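Local coordinates for WYL1 (Ruminococcus sp., PDB 6OAW), which acts as a WYL-domain accessory protein with a modulatory role in the Type VI-D CRISPR-Cas system, at residues S65-S70 against Y142-S147; F58-F63 against S136-L141; D299-S304 against V353-N358; V240-E245 against K291-L296. One frame throughout, in Å; residues are numbered along the deposited sequence.

Contact 1. Residues S65-S70 against Y142-S147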
loop_
_atom_site.group_PDB
_atom_site.type_symbol
_atom_site.label_atom_id
_atom_site.label_comp_id
_atom_site.label_asym_id
_atom_site.label_seq_id
_atom_site.Cartn_x
_atom_site.Cartn_y
_atom_site.Cartn_z
ATOM N N SER B 65 -4.183 21.421 0.801
ATOM C CA SER B 65 -3.179 20.815 1.698
ATOM C C SER B 65 -1.909 20.456 0.931
ATOM O O SER B 65 -0.815 20.833 1.395
ATOM C CB SER B 65 -3.786 19.643 2.392
ATOM O OG SER B 65 -4.798 20.125 3.247
ATOM N N ALA B 66 -2.031 19.713 -0.162
ATOM C CA ALA B 66 -0.873 19.222 -0.934
ATOM C C ALA B 66 -0.093 20.428 -1.477
ATOM O O ALA B 66 1.138 20.390 -1.453
ATOM C CB ALA B 66 -1.338 18.320 -2.049
ATOM N N TYR B 67 -0.806 21.452 -1.941
ATOM C CA TYR B 67 -0.249 22.657 -2.594
ATOM C C TYR B 67 0.575 23.453 -1.584
ATOM O O TYR B 67 1.728 23.835 -1.889
ATOM C CB TYR B 67 -1.336 23.551 -3.189
ATOM C CG TYR B 67 -0.817 24.860 -3.711
ATOM C CD1 TYR B 67 0.221 24.876 -4.633
ATOM C CD2 TYR B 67 -1.322 26.083 -3.276
ATOM C CE1 TYR B 67 0.729 26.067 -5.132
ATOM C CE2 TYR B 67 -0.817 27.286 -3.758
ATOM C CZ TYR B 67 0.209 27.272 -4.693
ATOM O OH TYR B 67 0.754 28.416 -5.196
ATOM N N ILE B 68 0.009 23.737 -0.424
ATOM C CA ILE B 68 0.675 24.614 0.581
ATOM C C ILE B 68 1.960 23.917 1.083
ATOM O O ILE B 68 2.963 24.632 1.302
ATOM C CB ILE B 68 -0.315 24.984 1.699
ATOM C CG1 ILE B 68 0.014 26.309 2.390
ATOM C CG2 ILE B 68 -0.445 23.836 2.685
ATOM N N ALA B 69 1.981 22.584 1.233
ATOM C CA ALA B 69 3.208 21.865 1.647
ATOM C C ALA B 69 4.280 22.043 0.558
ATOM O O ALA B 69 5.479 22.273 0.901
ATOM C CB ALA B 69 2.938 20.416 1.915
ATOM N N SER B 70 3.887 21.956 -0.711
ATOM C CA SER B 70 4.833 22.119 -1.835
ATOM C C SER B 70 5.309 23.575 -1.865
ATOM O O SER B 70 6.514 23.803 -1.893
ATOM C CB SER B 70 4.225 21.689 -3.129
ATOM O OG SER B 70 5.170 21.807 -4.188
ATOM N N TYR B 142 -9.640 29.339 -7.943
ATOM C CA TYR B 142 -9.474 29.999 -9.263
ATOM C C TYR B 142 -8.232 30.885 -9.218
ATOM O O TYR B 142 -7.422 30.811 -10.158
ATOM C CB TYR B 142 -10.693 30.817 -9.701
ATOM C CG TYR B 142 -10.544 31.283 -11.128
ATOM C CD1 TYR B 142 -9.835 32.437 -11.420
ATOM C CD2 TYR B 142 -10.986 30.504 -12.186
ATOM C CE1 TYR B 142 -9.635 32.845 -12.728
ATOM C CE2 TYR B 142 -10.778 30.887 -13.497
ATOM C CZ TYR B 142 -10.096 32.058 -13.767
ATOM O OH TYR B 142 -9.884 32.431 -15.058
ATOM N N ASP B 143 -8.101 31.687 -8.154
ATOM C CA ASP B 143 -7.006 32.685 -7.991
ATOM C C ASP B 143 -5.669 31.954 -7.804
ATOM O O ASP B 143 -4.678 32.469 -8.318
ATOM C CB ASP B 143 -7.340 33.703 -6.893
ATOM C CG ASP B 143 -8.465 34.645 -7.296
ATOM O OD1 ASP B 143 -8.715 34.787 -8.515
ATOM O OD2 ASP B 143 -9.096 35.219 -6.397
ATOM N N THR B 144 -5.645 30.783 -7.167
ATOM C CA THR B 144 -4.415 29.938 -7.072
ATOM C C THR B 144 -4.056 29.409 -8.467
ATOM O O THR B 144 -2.895 29.532 -8.861
ATOM C CB THR B 144 -4.573 28.803 -6.052
ATOM O OG1 THR B 144 -4.791 29.380 -4.766
ATOM C CG2 THR B 144 -3.367 27.894 -5.984
ATOM N N LEU B 145 -5.024 28.866 -9.204
ATOM C CA LEU B 145 -4.758 28.229 -10.519
ATOM C C LEU B 145 -4.451 29.281 -11.590
ATOM O O LEU B 145 -4.004 28.879 -12.684
ATOM C CB LEU B 145 -5.973 27.392 -10.909
ATOM C CG LEU B 145 -6.227 26.161 -10.049
ATOM C CD1 LEU B 145 -7.512 25.488 -10.478
ATOM C CD2 LEU B 145 -5.093 25.174 -10.157
ATOM N N SER B 146 -4.679 30.567 -11.312
ATOM C CA SER B 146 -4.357 31.676 -12.251
ATOM C C SER B 146 -3.142 32.471 -11.748
ATOM O O SER B 146 -2.768 33.445 -12.422
ATOM C CB SER B 146 -5.563 32.580 -12.456
ATOM O OG SER B 146 -5.986 33.113 -11.209
ATOM N N SER B 147 -2.563 32.110 -10.597
ATOM C CA SER B 147 -1.422 32.842 -9.985
ATOM C C SER B 147 -0.124 32.432 -10.671
ATOM O O SER B 147 -0.135 31.453 -11.439
ATOM C CB SER B 147 -1.319 32.603 -8.504
ATOM O OG SER B 147 -0.855 31.293 -8.256
#

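Contact 2. Residues F58-F63 against S136-L141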
loop_
_atom_site.group_PDB
_atom_site.type_symbol
_atom_site.label_atom_id
_atom_site.label_comp_id
_atom_site.label_asym_id
_atom_site.label_seq_id
_atom_site.Cartn_x
_atom_site.Cartn_y
_atom_site.Cartn_z
ATOM N N PHE B 58 -14.195 18.590 -0.978
ATOM C CA PHE B 58 -13.272 17.525 -0.539
ATOM C C PHE B 58 -12.029 17.558 -1.456
ATOM O O PHE B 58 -10.903 17.532 -0.944
ATOM C CB PHE B 58 -14.005 16.187 -0.479
ATOM C CG PHE B 58 -13.195 15.102 0.170
ATOM C CD1 PHE B 58 -13.027 15.079 1.538
ATOM C CD2 PHE B 58 -12.553 14.138 -0.585
ATOM C CE1 PHE B 58 -12.236 14.116 2.151
ATOM C CE2 PHE B 58 -11.773 13.169 0.024
ATOM C CZ PHE B 58 -11.635 13.145 1.396
ATOM N N LEU B 59 -12.218 17.645 -2.777
ATOM C CA LEU B 59 -11.103 17.680 -3.754
ATOM C C LEU B 59 -10.301 18.961 -3.524
ATOM O O LEU B 59 -9.071 18.939 -3.695
ATOM C CB LEU B 59 -11.637 17.623 -5.191
ATOM C CG LEU B 59 -12.246 16.293 -5.623
ATOM C CD1 LEU B 59 -12.921 16.426 -6.965
ATOM C CD2 LEU B 59 -11.201 15.200 -5.664
ATOM N N THR B 60 -10.985 20.041 -3.144
ATOM C CA THR B 60 -10.354 21.353 -2.891
ATOM C C THR B 60 -9.472 21.278 -1.637
ATOM O O THR B 60 -8.351 21.830 -1.688
ATOM C CB THR B 60 -11.404 22.460 -2.889
ATOM O OG1 THR B 60 -11.920 22.465 -4.222
ATOM C CG2 THR B 60 -10.819 23.803 -2.523
ATOM N N SER B 61 -9.936 20.646 -0.560
ATOM C CA SER B 61 -9.151 20.428 0.682
ATOM C C SER B 61 -7.874 19.664 0.340
ATOM O O SER B 61 -6.810 20.014 0.869
ATOM C CB SER B 61 -9.934 19.664 1.711
ATOM O OG SER B 61 -11.024 20.426 2.160
ATOM N N ILE B 62 -7.991 18.608 -0.458
ATOM C CA ILE B 62 -6.826 17.761 -0.832
ATOM C C ILE B 62 -5.834 18.657 -1.577
ATOM O O ILE B 62 -4.657 18.698 -1.174
ATOM C CB ILE B 62 -7.250 16.559 -1.683
ATOM C CG1 ILE B 62 -8.110 15.585 -0.877
ATOM C CG2 ILE B 62 -6.025 15.866 -2.274
ATOM C CD1 ILE B 62 -8.715 14.484 -1.707
ATOM N N PHE B 63 -6.316 19.353 -2.611
ATOM C CA PHE B 63 -5.502 20.276 -3.419
ATOM C C PHE B 63 -4.846 21.299 -2.492
ATOM O O PHE B 63 -3.635 21.435 -2.614
ATOM C CB PHE B 63 -6.305 20.940 -4.532
ATOM C CG PHE B 63 -5.433 21.784 -5.411
ATOM C CD1 PHE B 63 -5.099 23.072 -5.026
ATOM C CD2 PHE B 63 -4.879 21.254 -6.560
ATOM C CE1 PHE B 63 -4.218 23.814 -5.786
ATOM C CE2 PHE B 63 -4.016 22.012 -7.337
ATOM C CZ PHE B 63 -3.696 23.291 -6.950
ATOM N N SER B 136 -16.230 21.812 -9.221
ATOM C CA SER B 136 -16.591 23.253 -9.212
ATOM C C SER B 136 -15.412 24.040 -8.618
ATOM O O SER B 136 -15.019 23.726 -7.494
ATOM C CB SER B 136 -17.877 23.463 -8.460
ATOM O OG SER B 136 -18.101 24.835 -8.195
ATOM N N ILE B 137 -14.840 24.988 -9.371
ATOM C CA ILE B 137 -13.677 25.835 -8.952
ATOM C C ILE B 137 -14.188 27.061 -8.177
ATOM O O ILE B 137 -14.665 28.008 -8.830
ATOM C CB ILE B 137 -12.832 26.305 -10.154
ATOM C CG1 ILE B 137 -12.513 25.212 -11.180
ATOM C CG2 ILE B 137 -11.572 26.998 -9.651
ATOM C CD1 ILE B 137 -11.663 24.124 -10.649
ATOM N N CYS B 138 -14.023 27.076 -6.848
ATOM C CA CYS B 138 -14.310 28.238 -5.966
ATOM C C CYS B 138 -13.347 29.389 -6.289
ATOM O O CYS B 138 -12.299 29.179 -6.955
ATOM C CB CYS B 138 -14.269 27.887 -4.477
ATOM S SG CYS B 138 -12.631 27.480 -3.801
ATOM N N ARG B 139 -13.702 30.584 -5.845
ATOM C CA ARG B 139 -12.918 31.806 -6.139
ATOM C C ARG B 139 -11.472 31.633 -5.654
ATOM O O ARG B 139 -10.577 32.017 -6.416
ATOM C CB ARG B 139 -13.579 33.035 -5.514
ATOM C CG ARG B 139 -13.198 34.344 -6.190
ATOM C CD ARG B 139 -13.932 35.495 -5.526
ATOM N NE ARG B 139 -13.428 35.701 -4.181
ATOM C CZ ARG B 139 -13.929 36.552 -3.301
ATOM N NH1 ARG B 139 -14.970 37.310 -3.608
ATOM N NH2 ARG B 139 -13.369 36.646 -2.108
ATOM N N ASP B 140 -11.246 31.104 -4.447
ATOM C CA ASP B 140 -9.878 30.954 -3.868
ATOM C C ASP B 140 -9.054 30.008 -4.745
ATOM O O ASP B 140 -7.898 30.359 -5.037
ATOM C CB ASP B 140 -9.893 30.491 -2.407
ATOM C CG ASP B 140 -10.330 31.584 -1.451
ATOM O OD1 ASP B 140 -10.330 32.752 -1.864
ATOM O OD2 ASP B 140 -10.709 31.265 -0.319
ATOM N N LEU B 141 -9.628 28.885 -5.182
ATOM C CA LEU B 141 -8.913 27.920 -6.059
ATOM C C LEU B 141 -8.686 28.571 -7.425
ATOM O O LEU B 141 -7.608 28.373 -7.993
ATOM C CB LEU B 141 -9.672 26.599 -6.201
ATOM C CG LEU B 141 -8.931 25.541 -7.032
ATOM C CD1 LEU B 141 -7.559 25.221 -6.451
ATOM C CD2 LEU B 141 -9.733 24.261 -7.151
#

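Contact 3. Residues D299-S304 against V353-N358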
loop_
_atom_site.group_PDB
_atom_site.type_symbol
_atom_site.label_atom_id
_atom_site.label_comp_id
_atom_site.label_asym_id
_atom_site.label_seq_id
_atom_site.Cartn_x
_atom_site.Cartn_y
_atom_site.Cartn_z
ATOM N N ASP B 299 3.696 2.519 20.868
ATOM C CA ASP B 299 2.332 1.970 20.601
ATOM C C ASP B 299 1.258 3.041 20.812
ATOM O O ASP B 299 0.687 3.191 21.881
ATOM C CB ASP B 299 2.072 0.692 21.402
ATOM C CG ASP B 299 0.886 -0.065 20.821
ATOM O OD1 ASP B 299 0.002 0.588 20.208
ATOM O OD2 ASP B 299 0.887 -1.301 20.893
ATOM N N PRO B 300 0.939 3.857 19.797
ATOM C CA PRO B 300 -0.012 4.943 19.991
ATOM C C PRO B 300 -1.478 4.526 19.971
ATOM O O PRO B 300 -2.280 5.395 20.242
ATOM C CB PRO B 300 0.230 5.868 18.793
ATOM C CG PRO B 300 0.719 4.908 17.717
ATOM C CD PRO B 300 1.536 3.867 18.453
ATOM N N ARG B 301 -1.789 3.274 19.627
ATOM C CA ARG B 301 -3.190 2.790 19.715
ATOM C C ARG B 301 -3.461 2.185 21.085
ATOM O O ARG B 301 -4.483 2.514 21.651
ATOM C CB ARG B 301 -3.561 1.739 18.672
ATOM C CG ARG B 301 -5.070 1.574 18.574
ATOM C CD ARG B 301 -5.552 0.544 17.567
ATOM N NE ARG B 301 -6.983 0.276 17.738
ATOM C CZ ARG B 301 -7.680 -0.651 17.079
ATOM N NH1 ARG B 301 -7.081 -1.439 16.202
ATOM N NH2 ARG B 301 -8.976 -0.783 17.309
ATOM N N PHE B 302 -2.627 1.263 21.535
ATOM C CA PHE B 302 -2.899 0.420 22.732
ATOM C C PHE B 302 -2.085 0.883 23.943
ATOM O O PHE B 302 -2.448 0.544 25.035
ATOM C CB PHE B 302 -2.645 -1.061 22.441
ATOM C CG PHE B 302 -3.556 -1.615 21.379
ATOM C CD1 PHE B 302 -4.931 -1.562 21.530
ATOM C CD2 PHE B 302 -3.038 -2.136 20.208
ATOM C CE1 PHE B 302 -5.775 -2.039 20.542
ATOM C CE2 PHE B 302 -3.880 -2.628 19.224
ATOM C CZ PHE B 302 -5.246 -2.579 19.390
ATOM N N GLY B 303 -1.036 1.674 23.768
ATOM C CA GLY B 303 -0.276 2.222 24.911
ATOM C C GLY B 303 -1.161 2.953 25.915
ATOM O O GLY B 303 -0.834 2.875 27.120
ATOM N N SER B 304 -2.243 3.594 25.447
ATOM C CA SER B 304 -3.209 4.432 26.214
ATOM C C SER B 304 -4.026 3.614 27.232
ATOM O O SER B 304 -4.457 4.204 28.243
ATOM C CB SER B 304 -4.135 5.168 25.267
ATOM O OG SER B 304 -4.499 6.425 25.823
ATOM N N VAL B 353 -5.051 -8.163 23.341
ATOM C CA VAL B 353 -4.976 -9.658 23.417
ATOM C C VAL B 353 -6.187 -10.251 22.675
ATOM O O VAL B 353 -6.001 -11.152 21.844
ATOM C CB VAL B 353 -4.896 -10.148 24.880
ATOM C CG1 VAL B 353 -4.660 -11.645 24.964
ATOM C CG2 VAL B 353 -3.788 -9.428 25.617
ATOM N N LYS B 354 -7.376 -9.766 22.997
ATOM C CA LYS B 354 -8.668 -10.202 22.407
ATOM C C LYS B 354 -8.636 -10.010 20.876
ATOM O O LYS B 354 -8.963 -10.957 20.119
ATOM C CB LYS B 354 -9.750 -9.308 23.014
ATOM C CG LYS B 354 -11.039 -9.934 23.456
ATOM C CD LYS B 354 -12.234 -9.086 23.105
ATOM C CE LYS B 354 -12.283 -7.750 23.804
ATOM N NZ LYS B 354 -13.079 -6.783 23.014
ATOM N N TYR B 355 -8.239 -8.823 20.403
ATOM C CA TYR B 355 -8.165 -8.529 18.945
ATOM C C TYR B 355 -7.107 -9.427 18.292
ATOM O O TYR B 355 -7.221 -9.701 17.102
ATOM C CB TYR B 355 -7.872 -7.060 18.608
ATOM C CG TYR B 355 -8.942 -6.062 18.964
ATOM C CD1 TYR B 355 -10.249 -6.451 19.201
ATOM C CD2 TYR B 355 -8.655 -4.711 19.009
ATOM C CE1 TYR B 355 -11.238 -5.519 19.481
ATOM C CE2 TYR B 355 -9.622 -3.771 19.305
ATOM C CZ TYR B 355 -10.919 -4.178 19.540
ATOM O OH TYR B 355 -11.884 -3.249 19.801
ATOM N N TYR B 356 -6.141 -9.953 19.043
ATOM C CA TYR B 356 -5.117 -10.836 18.438
ATOM C C TYR B 356 -5.583 -12.293 18.383
ATOM O O TYR B 356 -5.393 -12.961 17.346
ATOM C CB TYR B 356 -3.809 -10.777 19.203
ATOM C CG TYR B 356 -2.698 -11.497 18.504
ATOM C CD1 TYR B 356 -2.129 -10.988 17.353
ATOM C CD2 TYR B 356 -2.258 -12.732 18.949
ATOM C CE1 TYR B 356 -1.100 -11.653 16.712
ATOM C CE2 TYR B 356 -1.254 -13.425 18.294
ATOM C CZ TYR B 356 -0.658 -12.874 17.182
ATOM O OH TYR B 356 0.356 -13.536 16.538
ATOM N N PHE B 357 -6.134 -12.794 19.494
ATOM C CA PHE B 357 -6.434 -14.234 19.638
ATOM C C PHE B 357 -7.875 -14.553 19.208
ATOM O O PHE B 357 -8.202 -15.741 19.173
ATOM C CB PHE B 357 -6.086 -14.697 21.040
ATOM C CG PHE B 357 -4.611 -14.754 21.302
ATOM C CD1 PHE B 357 -3.819 -15.662 20.627
ATOM C CD2 PHE B 357 -4.023 -13.922 22.247
ATOM C CE1 PHE B 357 -2.463 -15.728 20.906
ATOM C CE2 PHE B 357 -2.663 -13.971 22.492
ATOM C CZ PHE B 357 -1.890 -14.885 21.834
ATOM N N ASN B 358 -8.690 -13.561 18.848
ATOM C CA ASN B 358 -10.074 -13.840 18.387
ATOM C C ASN B 358 -10.071 -14.745 17.142
ATOM O O ASN B 358 -11.079 -15.437 16.957
ATOM C CB ASN B 358 -10.899 -12.572 18.163
ATOM C CG ASN B 358 -10.335 -11.623 17.128
ATOM O OD1 ASN B 358 -9.391 -11.973 16.421
ATOM N ND2 ASN B 358 -10.945 -10.449 17.029
#

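Contact 4. Residues V240-E245 against K291-L296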
loop_
_atom_site.group_PDB
_atom_site.type_symbol
_atom_site.label_atom_id
_atom_site.label_comp_id
_atom_site.label_asym_id
_atom_site.label_seq_id
_atom_site.Cartn_x
_atom_site.Cartn_y
_atom_site.Cartn_z
ATOM N N VAL B 240 0.291 12.258 20.110
ATOM C CA VAL B 240 0.793 11.915 21.465
ATOM C C VAL B 240 1.006 13.228 22.211
ATOM O O VAL B 240 1.601 14.137 21.650
ATOM C CB VAL B 240 2.056 11.039 21.427
ATOM C CG1 VAL B 240 2.539 10.732 22.833
ATOM C CG2 VAL B 240 1.818 9.744 20.672
ATOM N N CYS B 241 0.459 13.348 23.413
ATOM C CA CYS B 241 0.377 14.648 24.132
ATOM C C CYS B 241 0.162 14.426 25.629
ATOM O O CYS B 241 -0.015 13.278 26.027
ATOM C CB CYS B 241 -0.775 15.468 23.573
ATOM S SG CYS B 241 -2.369 14.640 23.785
ATOM N N LEU B 242 0.133 15.504 26.411
ATOM C CA LEU B 242 -0.513 15.488 27.750
ATOM C C LEU B 242 -1.912 16.078 27.593
ATOM O O LEU B 242 -2.049 17.038 26.805
ATOM C CB LEU B 242 0.301 16.276 28.776
ATOM C CG LEU B 242 1.801 15.991 28.797
ATOM C CD1 LEU B 242 2.437 16.606 30.031
ATOM C CD2 LEU B 242 2.089 14.496 28.744
ATOM N N SER B 243 -2.896 15.494 28.280
ATOM C CA SER B 243 -4.312 15.932 28.245
ATOM C C SER B 243 -4.903 15.945 29.659
ATOM O O SER B 243 -4.432 15.165 30.511
ATOM C CB SER B 243 -5.086 15.059 27.343
ATOM O OG SER B 243 -6.477 15.306 27.481
ATOM N N ASP B 244 -5.891 16.814 29.886
ATOM C CA ASP B 244 -6.605 16.950 31.180
ATOM C C ASP B 244 -7.957 16.229 31.087
ATOM O O ASP B 244 -8.772 16.395 31.987
ATOM C CB ASP B 244 -6.745 18.428 31.552
ATOM C CG ASP B 244 -7.819 19.156 30.756
ATOM O OD1 ASP B 244 -8.368 18.541 29.820
ATOM O OD2 ASP B 244 -8.135 20.315 31.105
ATOM N N GLU B 245 -8.194 15.440 30.042
ATOM C CA GLU B 245 -9.512 14.799 29.818
ATOM C C GLU B 245 -9.764 13.766 30.922
ATOM O O GLU B 245 -10.877 13.784 31.482
ATOM C CB GLU B 245 -9.609 14.167 28.432
ATOM C CG GLU B 245 -11.019 13.718 28.093
ATOM C CD GLU B 245 -11.198 13.122 26.707
ATOM O OE1 GLU B 245 -10.203 13.048 25.965
ATOM O OE2 GLU B 245 -12.341 12.732 26.389
ATOM N N LYS B 291 8.337 9.248 30.384
ATOM C CA LYS B 291 8.271 7.757 30.336
ATOM C C LYS B 291 6.947 7.334 29.655
ATOM O O LYS B 291 6.972 6.473 28.723
ATOM C CB LYS B 291 8.441 7.167 31.744
ATOM N N SER B 292 5.833 7.939 30.081
ATOM C CA SER B 292 4.464 7.640 29.588
ATOM C C SER B 292 4.363 8.034 28.116
ATOM O O SER B 292 3.824 7.240 27.342
ATOM C CB SER B 292 3.432 8.334 30.413
ATOM O OG SER B 292 3.365 7.715 31.679
ATOM N N VAL B 293 4.890 9.210 27.760
ATOM C CA VAL B 293 4.923 9.696 26.350
ATOM C C VAL B 293 5.704 8.690 25.495
ATOM O O VAL B 293 5.177 8.271 24.454
ATOM C CB VAL B 293 5.493 11.118 26.280
ATOM C CG1 VAL B 293 6.059 11.453 24.908
ATOM C CG2 VAL B 293 4.443 12.132 26.710
ATOM N N LYS B 294 6.876 8.257 25.955
ATOM C CA LYS B 294 7.738 7.282 25.223
ATOM C C LYS B 294 6.953 5.985 24.927
ATOM O O LYS B 294 7.085 5.497 23.826
ATOM C CB LYS B 294 9.024 6.997 26.010
ATOM N N HIS B 295 6.210 5.419 25.883
ATOM C CA HIS B 295 5.367 4.197 25.703
ATOM C C HIS B 295 4.352 4.443 24.568
ATOM O O HIS B 295 4.274 3.602 23.659
ATOM C CB HIS B 295 4.768 3.760 27.059
ATOM C CG HIS B 295 3.864 2.568 27.032
ATOM N ND1 HIS B 295 4.087 1.457 26.225
ATOM C CD2 HIS B 295 2.738 2.301 27.739
ATOM C CE1 HIS B 295 3.127 0.570 26.428
ATOM N NE2 HIS B 295 2.288 1.063 27.363
ATOM N N LEU B 296 3.679 5.599 24.542
ATOM C CA LEU B 296 2.660 5.951 23.519
ATOM C C LEU B 296 3.288 6.172 22.136
ATOM O O LEU B 296 2.609 5.829 21.130
ATOM C CB LEU B 296 1.894 7.176 24.001
ATOM C CG LEU B 296 1.064 6.917 25.250
ATOM C CD1 LEU B 296 0.508 8.210 25.802
ATOM C CD2 LEU B 296 -0.067 5.942 24.940
#

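Contact 1. Residues S65-S70 against Y142-S147
A chi1 of 173° sets the Tyr67 ring opposite its own backbone N and carries it off helix 55-71 toward Thr144. In Thr144 a chi1 of -62° puts methyl CG2 anti to N and sends OG1 to the other side, beside N, where it bonds to Asp140 O in the preceding turn. The methyl, not the hydroxyl, is therefore what the ring meets. CG2 of Thr144 lies 3.4 Å from CE2 of Tyr67, 3.8 Å from CD2 and 3.9 Å from CZ of the same ring, touching one flank obliquely; the two side chains approach from opposite directions. With 89 Å² buried in all, this is a small surface contact between two helices of the N-terminal, largely helical part of the chain, where the last turn of helix 139-145 abuts helix 55-71. The phenol end looks past that turn: Tyr67 OH is bonded to Asp149 O, which fixes the far end of the ring. Just beyond the helix, Ser147 donates from OG to Thr144 O at 2.8 Å, tilted 18° from the carbonyl plane. The same oxygen also takes Ser147 N at 3.1 Å, and a hydrogen bond joins Ser147 OG and Asp149 N.

Contact 2. Residues F58-F63 against S136-L141
Cys138 SG accepts a hydrogen bond from Leu141 N at 3.6 Å, with an N-H...S angle of 160°, long as expected for sulfur but nearly straight. Cys138 occupies the N-cap of helix 139-145, and this capping bond satisfies an amide of the first turn that has no earlier helical carbonyl to use. The two capping partners are also the residues that face helix 55-71. SG of Cys138 is 4.3 Å from CG2 of Thr60, a loose touch. Leu141 reaches further: its chi1 of -177° extends CG opposite the backbone N, and the fork then divides its methyls between two partners. CD1 lies obliquely against the Phe63 ring, 3.6 Å from CD1 and 3.7 Å from CE1 of that ring, whereas CD2 stops 4.1 Å from OG1 of Thr60. That last approach is van der Waals in kind, CD2 being a methyl; the hydroxyl's polar partner is Ser56 O, one turn back in its own helix. Phe63 is enclosed further by Phe90, edge-to-face, and by Leu165 and Tyr169 of helix 161-172, while Thr60 also rests on Leu135 of strand 131-136, so the contact sits where that strand runs into helix 139-145 alongside helix 55-71.

Contact 3. Residues D299-S304 against V353-N358
Within 353-358, Tyr355 is the residue that meets the 299-304 loop, and it does so through two neighbouring ring carbons. The apolar part is its contact with Phe302: CZ of Phe302 comes to 4.0 Å from CD2 of Tyr355, arriving at the edge of the tyrosine ring near its plane. Tyr355 has CG anti to its carbonyl carbon (chi1 -67°), which directs the ring across toward the loop. The polar-to-aromatic part comes from Arg301, whose side chain, extended from CG to NE, crosses that of Tyr355 at about a right angle. NH2 of Arg301 lies 3.7 Å from CE2 of Tyr355, but the guanidinium and ring planes differ by 37° and the approach is oblique, so the evidence supports contact rather than a stack. Within the loop, Arg301 also covers Phe302: its CD sits 3.6 Å above the phenylalanine ring, offset toward the rim. The hydrogen bonds that shape the loop are its own. Just past helix 287-298, Asp299 OD1 forms an Asx motif, accepting Phe302 N at 3.0 Å and 172° from above the carboxylate plane, with a weak second bond from Arg301 N. Gly303 N binds Asp299 O, closing the same turn. Gln328 touches both Arg301 and Phe302, and Gln352 of helix 350-357 packs on Phe302. The chemistry implies a turn held by the Asp299 carboxylate and one backbone bond, which meets Tyr355 mostly through van der Waals contact, to which the positive charge of Arg301 may add a weak attraction, without directional bonds between the two segments.

Contact 4. Residues V240-E245 against K291-L296
Val240 and Leu242, two residues apart on strand 237-243, pack against Val293 and Leu296 of helix 287-298, a helix laid on the antiparallel sheet in what is consistent with the Sm-like core of a WYL domain. The axes of strand segment 240-243 and helix segment 291-296 approach to 8.6 Å, and their directions differ by 139°. Val240 does most of the touching. Its chi1 of 179° places CG1 anti to N and CG2 anti to the carbonyl carbon, so both methyls face the helix: CG1 lies 3.8 Å from CB of Leu296 and 4.1 Å from CG1 of Val293, while CG2 stands 4.0 Å from the backbone O of Leu296. Replacing it with an alanine would probably open a gap beside Leu296 CB and leave Val293 CG1 without its methyl partner, Val293 then meeting the strand segment through Leu242 alone. Leu242 starts off less directly, its CB lying to the side of the helix, yet a chi1 of -47° with a nearly extended second torsion brings its branch end nearer. It crosses Val293 at about a right angle. Val293 serves both strand residues by splitting its methyls, CG1 turning to Val240 and CG2 to Leu242. Ala254 of strand 253-258 touches Leu242 and Leu296, and Tyr226 of strand 219-230 touches Val293. At the Leu242 end the join comes down to one methyl pair, CD2 of Leu242 and CG2 of Val293, 3.9 Å apart.

Contacts 1 and 2 join the same two helices, 55-71 and 139-145, with centres about 9 Å apart: contact 2 is partly buried and contact 1 lies at the surface, with Phe63 CE1 reaching 4.2 Å from Thr144 CG2 between them. Contact 4 is the buried one, all aliphatic, between strand 237-243 and helix 287-298. Contact 3 follows that helix into the next loop, where an aromatic pair and an arginine replace branched aliphatics; its centre lies about 17 Å from that of contact 4, and Leu296 packs against Gly303 and Ser304. Both of these lie across the chain's centre from contacts 1 and 2. In all four, the joins between segments are largely apolar.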